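Local coordinates for putative protein (Aquifex aeolicus, PDB 1T6T) that is of unknown function but carries a Toprim domain resembling that of RNase M5, which suggests metal-dependent action on nucleic acids, at residues A52-V55 / D56-G60; N99-K103 / W104-H108. All blocks are in the same frame, centred on the assembly; numbering follows the deposited sequence.

Contacts 1 and 2 lie on opposite sides of the chain's centre, with their own centres about 28 Å apart and their nearest atoms about 18 Å apart, so they do not touch. Both are local. Contact 1 takes in nearly all of helix 51-58 and the chain's exit from it, and its Asp53 reaches the second subunit; contact 2 turns the chain out of helix 96-101, which follows the last strand of the four-stranded parallel Toprim sheet. Segment 104-108 ends where His108 ND1 is hydrogen-bonded to Asp70 OD2 and its side chain touches Asp72. These aspartates match the DxD motif that binds metal in Toprim relatives, so a metal site here is probable by analogy.

Contact 1 of 2, residues A52-V55 / D56-G60; sequences ADVV and DMLEG
Val54 holds CG1 anti to its backbone N (chi1 175°), while Leu58, one turn later, turns CG anti to its own carbonyl carbon (chi1 -55°); the two side chains thus run side by side, and Val54 CG1 meets Leu58 CD1 at 3.8 Å. This is i to i+4 packing on the buried flank of a helix. On the polar flank Asp53 and Asp56 are three residues apart. Their carboxylates do not touch, and a water lies between them, giving one proton to Asp53 OD1 at 2.8 Å and the other to Asp56 OD2 at 2.6 Å. The water probably eases the repulsion of like charges. Asp53 OD1 also makes a salt bridge with Arg50 of the second subunit, and its OD2 accepts a hydrogen bond from the backbone N of Arg50 in its own chain. From Ala52 to Leu58 the backbone is alpha-helical: Asp56 N donates to Ala52 O at 2.9 Å, and Met57 N and Leu58 N bond in the same way to Asp53 O and Val54 O. At the last turn Val55 O takes two donors, Glu59 N at 2.9 Å, nearly along the C=O axis, and Leu58 N in a weak bond at 3.2 Å. Glu59 then leaves helical geometry. The helix lies against the parallel sheet, with Val54 on Leu25, Leu58 on Val23 and Ile44, and selenomethionine Met57 on Ile44, so it packs against strands 23-26 and 43-45, while Val55 and Leu58 touch Phe91 in the loop before strand 92-94.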
loop_
_atom_site.group_PDB
_atom_site.type_symbol
_atom_site.label_atom_id
_atom_site.label_comp_id
_atom_site.label_asym_id
_atom_site.label_seq_id
_atom_site.Cartn_x
_atom_site.Cartn_y
_atom_site.Cartn_z
ATOM N N ALA B 52 -3.375 -12.704 3.328
ATOM C CA ALA B 52 -4.159 -13.927 3.489
ATOM C C ALA B 52 -5.655 -13.693 3.288
ATOM O O ALA B 52 -6.391 -14.627 2.966
ATOM C CB ALA B 52 -3.906 -14.540 4.873
ATOM N N ASP B 53 -6.114 -12.457 3.489
ATOM C CA ASP B 53 -7.532 -12.152 3.298
ATOM C C ASP B 53 -7.906 -12.357 1.831
ATOM O O ASP B 53 -9.008 -12.809 1.520
ATOM C CB ASP B 53 -7.864 -10.705 3.697
ATOM C CG ASP B 53 -7.812 -10.470 5.202
ATOM O OD1 ASP B 53 -7.944 -11.441 5.977
ATOM O OD2 ASP B 53 -7.661 -9.298 5.614
ATOM N N VAL B 54 -6.991 -12.014 0.928
ATOM C CA VAL B 54 -7.238 -12.176 -0.501
ATOM C C VAL B 54 -7.354 -13.663 -0.825
ATOM O O VAL B 54 -8.232 -14.083 -1.578
ATOM C CB VAL B 54 -6.091 -11.557 -1.334
ATOM C CG1 VAL B 54 -6.299 -11.843 -2.817
ATOM C CG2 VAL B 54 -6.034 -10.060 -1.085
ATOM N N VAL B 55 -6.462 -14.457 -0.244
ATOM C CA VAL B 55 -6.484 -15.897 -0.456
ATOM C C VAL B 55 -7.824 -16.474 0.001
ATOM O O VAL B 55 -8.474 -17.232 -0.725
ATOM C CB VAL B 55 -5.354 -16.588 0.338
ATOM C CG1 VAL B 55 -5.462 -18.105 0.195
ATOM C CG2 VAL B 55 -4.000 -16.103 -0.161
ATOM N N ASP B 56 -8.235 -16.110 1.211
ATOM C CA ASP B 56 -9.489 -16.610 1.758
ATOM C C ASP B 56 -10.709 -16.198 0.939
ATOM O O ASP B 56 -11.674 -16.959 0.825
ATOM C CB ASP B 56 -9.652 -16.158 3.212
ATOM C CG ASP B 56 -8.587 -16.745 4.125
ATOM O OD1 ASP B 56 -8.023 -17.808 3.782
ATOM O OD2 ASP B 56 -8.318 -16.151 5.191
HETATM N N MSE B 57 -10.662 -14.997 0.368
HETATM C CA MSE B 57 -11.757 -14.481 -0.453
HETATM C C MSE B 57 -11.897 -15.233 -1.772
HETATM O O MSE B 57 -13.002 -15.391 -2.291
HETATM C CB MSE B 57 -11.526 -13.004 -0.779
HETATM C CG MSE B 57 -11.702 -12.051 0.375
HETATM SE SE MSE B 57 -11.086 -10.280 -0.124
HETATM C CE MSE B 57 -12.604 -9.709 -1.179
ATOM N N LEU B 58 -10.770 -15.688 -2.311
ATOM C CA LEU B 58 -10.757 -16.384 -3.594
ATOM C C LEU B 58 -10.890 -17.900 -3.530
ATOM O O LEU B 58 -11.339 -18.526 -4.492
ATOM C CB LEU B 58 -9.474 -16.036 -4.350
ATOM C CG LEU B 58 -9.192 -14.550 -4.582
ATOM C CD1 LEU B 58 -7.823 -14.391 -5.223
ATOM C CD2 LEU B 58 -10.276 -13.942 -5.457
ATOM N N GLU B 59 -10.498 -18.485 -2.405
ATOM C CA GLU B 59 -10.540 -19.932 -2.234
ATOM C C GLU B 59 -11.860 -20.562 -2.655
ATOM O O GLU B 59 -12.926 -20.179 -2.172
ATOM C CB GLU B 59 -10.256 -20.305 -0.779
ATOM C CG GLU B 59 -9.959 -21.781 -0.595
ATOM C CD GLU B 59 -9.842 -22.181 0.855
ATOM O OE1 GLU B 59 -9.443 -21.334 1.686
ATOM O OE2 GLU B 59 -10.138 -23.353 1.160
ATOM N N GLY B 60 -11.774 -21.534 -3.557
ATOM C CA GLY B 60 -12.960 -22.231 -4.024
ATOM C C GLY B 60 -13.894 -21.433 -4.912
ATOM O O GLY B 60 -14.957 -21.925 -5.296
HETATM O O HOH W 1 -7.281 -14.107 6.438
#

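Contact 2 of 2, residues N99-K103 / W104-H108; sequences NFLKK and WNIIH
The indole of Trp104 meets Phe100, Leu101 and Lys103 on one and the same side, where the chain folds back after helix 96-101. Phe100 brings an edge to this side in an offset edge-to-face pair, the planes at 80°, with CE2 3.4 Å from Trp104 CH2. The stem of Lys103 fills the corner between the rings. Its CG sits over the five-membered ring of Trp104, 3.6 Å from the centroid in a CH-pi contact, and a bend at chi3 (66°) carries CE over the centre of the Phe100 ring. Leu101 CD2 approaches the indole obliquely, 3.9 Å from Trp104 CE3. Farther along, the Ile106 methyl CG2 nestles against the Leu101 backbone and side chain, 3.8 Å from Leu101 CB. The side chains are arranged about a type I beta turn from Leu101 to Trp104, closed by Trp104 N donating to Leu101 O at 3.0 Å from well above the carbonyl plane. Replacing Trp104 by an alanine would probably open a gap beside Phe100 and Leu101 and let the stem of Lys103 swing without its aromatic platform. With one direct hydrogen bond between the segments, most of the side-chain contact is apolar, aromatic and CH-pi, which probably makes packing its main contribution, and Lys103 contributes through its methylenes, not through a salt bridge to the other segment.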
loop_
_atom_site.group_PDB
_atom_site.type_symbol
_atom_site.label_atom_id
_atom_site.label_comp_id
_atom_site.label_asym_id
_atom_site.label_seq_id
_atom_site.Cartn_x
_atom_site.Cartn_y
_atom_site.Cartn_z
ATOM N N ASN B 99 2.369 -6.784 -17.595
ATOM C CA ASN B 99 3.579 -6.740 -18.409
ATOM C C ASN B 99 3.379 -5.989 -19.714
ATOM O O ASN B 99 4.313 -5.372 -20.226
ATOM C CB ASN B 99 4.096 -8.150 -18.703
ATOM C CG ASN B 99 4.691 -8.816 -17.482
ATOM O OD1 ASN B 99 5.095 -8.145 -16.528
ATOM N ND2 ASN B 99 4.762 -10.141 -17.508
ATOM N N PHE B 100 2.168 -6.036 -20.254
ATOM C CA PHE B 100 1.885 -5.342 -21.502
ATOM C C PHE B 100 2.016 -3.827 -21.328
ATOM O O PHE B 100 2.492 -3.130 -22.225
ATOM C CB PHE B 100 0.480 -5.683 -21.997
ATOM C CG PHE B 100 0.340 -5.612 -23.490
ATOM C CD1 PHE B 100 0.780 -6.663 -24.291
ATOM C CD2 PHE B 100 -0.196 -4.482 -24.100
ATOM C CE1 PHE B 100 0.691 -6.587 -25.683
ATOM C CE2 PHE B 100 -0.289 -4.397 -25.490
ATOM C CZ PHE B 100 0.156 -5.452 -26.282
ATOM N N LEU B 101 1.604 -3.322 -20.169
ATOM C CA LEU B 101 1.674 -1.891 -19.894
ATOM C C LEU B 101 3.104 -1.363 -19.838
ATOM O O LEU B 101 3.335 -0.161 -19.987
ATOM C CB LEU B 101 0.966 -1.565 -18.572
ATOM C CG LEU B 101 -0.539 -1.845 -18.479
ATOM C CD1 LEU B 101 -1.045 -1.468 -17.090
ATOM C CD2 LEU B 101 -1.278 -1.056 -19.547
ATOM N N LYS B 102 4.063 -2.256 -19.623
ATOM C CA LYS B 102 5.460 -1.853 -19.536
ATOM C C LYS B 102 5.980 -1.220 -20.826
ATOM O O LYS B 102 6.997 -0.527 -20.813
ATOM C CB LYS B 102 6.328 -3.055 -19.160
ATOM C CG LYS B 102 6.043 -3.596 -17.767
ATOM C CD LYS B 102 6.869 -4.837 -17.470
ATOM C CE LYS B 102 6.646 -5.313 -16.047
ATOM N NZ LYS B 102 7.420 -6.551 -15.757
ATOM N N LYS B 103 5.277 -1.448 -21.932
ATOM C CA LYS B 103 5.691 -0.894 -23.216
ATOM C C LYS B 103 5.109 0.493 -23.464
ATOM O O LYS B 103 5.518 1.182 -24.398
ATOM C CB LYS B 103 5.283 -1.829 -24.359
ATOM C CG LYS B 103 3.782 -1.895 -24.612
ATOM C CD LYS B 103 3.443 -2.883 -25.725
ATOM C CE LYS B 103 3.783 -4.313 -25.326
ATOM N NZ LYS B 103 3.556 -5.274 -26.441
ATOM N N TRP B 104 4.159 0.907 -22.630
ATOM C CA TRP B 104 3.541 2.217 -22.795
ATOM C C TRP B 104 3.913 3.175 -21.674
ATOM O O TRP B 104 4.500 2.778 -20.670
ATOM C CB TRP B 104 2.017 2.090 -22.882
ATOM C CG TRP B 104 1.556 1.268 -24.052
ATOM C CD1 TRP B 104 2.142 1.195 -25.285
ATOM C CD2 TRP B 104 0.401 0.423 -24.107
ATOM N NE1 TRP B 104 1.425 0.355 -26.103
ATOM C CE2 TRP B 104 0.350 -0.132 -25.406
ATOM C CE3 TRP B 104 -0.598 0.082 -23.185
ATOM C CZ2 TRP B 104 -0.663 -1.012 -25.808
ATOM C CZ3 TRP B 104 -1.605 -0.793 -23.584
ATOM C CH2 TRP B 104 -1.628 -1.329 -24.886
ATOM N N ASN B 105 3.571 4.444 -21.852
ATOM C CA ASN B 105 3.894 5.440 -20.849
ATOM C C ASN B 105 2.858 5.485 -19.736
ATOM O O ASN B 105 1.966 6.334 -19.719
ATOM C CB ASN B 105 4.030 6.818 -21.486
ATOM C CG ASN B 105 4.558 7.844 -20.514
ATOM O OD1 ASN B 105 4.905 7.512 -19.378
ATOM N ND2 ASN B 105 4.630 9.096 -20.949
ATOM N N ILE B 106 2.989 4.554 -18.801
ATOM C CA ILE B 106 2.081 4.475 -17.672
ATOM C C ILE B 106 2.820 3.845 -16.501
ATOM O O ILE B 106 3.683 2.987 -16.688
ATOM C CB ILE B 106 0.839 3.617 -18.014
ATOM C CG1 ILE B 106 -0.126 3.593 -16.826
ATOM C CG2 ILE B 106 1.268 2.205 -18.384
ATOM C CD1 ILE B 106 -1.467 2.948 -17.136
ATOM N N ILE B 107 2.505 4.296 -15.295
ATOM C CA ILE B 107 3.127 3.739 -14.105
ATOM C C ILE B 107 2.040 3.297 -13.138
ATOM O O ILE B 107 2.084 2.191 -12.605
ATOM C CB ILE B 107 4.029 4.766 -13.400
ATOM C CG1 ILE B 107 5.272 5.038 -14.252
ATOM C CG2 ILE B 107 4.429 4.249 -12.021
ATOM C CD1 ILE B 107 6.145 3.816 -14.493
ATOM N N HIS B 108 1.060 4.174 -12.933
ATOM C CA HIS B 108 -0.048 3.913 -12.020
ATOM C C HIS B 108 -1.309 3.535 -12.784
ATOM O O HIS B 108 -1.713 4.235 -13.710
ATOM C CB HIS B 108 -0.310 5.158 -11.173
ATOM C CG HIS B 108 0.889 5.634 -10.418
ATOM N ND1 HIS B 108 1.394 4.967 -9.324
ATOM C CD2 HIS B 108 1.705 6.697 -10.619
ATOM C CE1 HIS B 108 2.468 5.596 -8.881
ATOM N NE2 HIS B 108 2.678 6.650 -9.650
HETATM O O HOH W 2 7.257 2.193 -20.955
#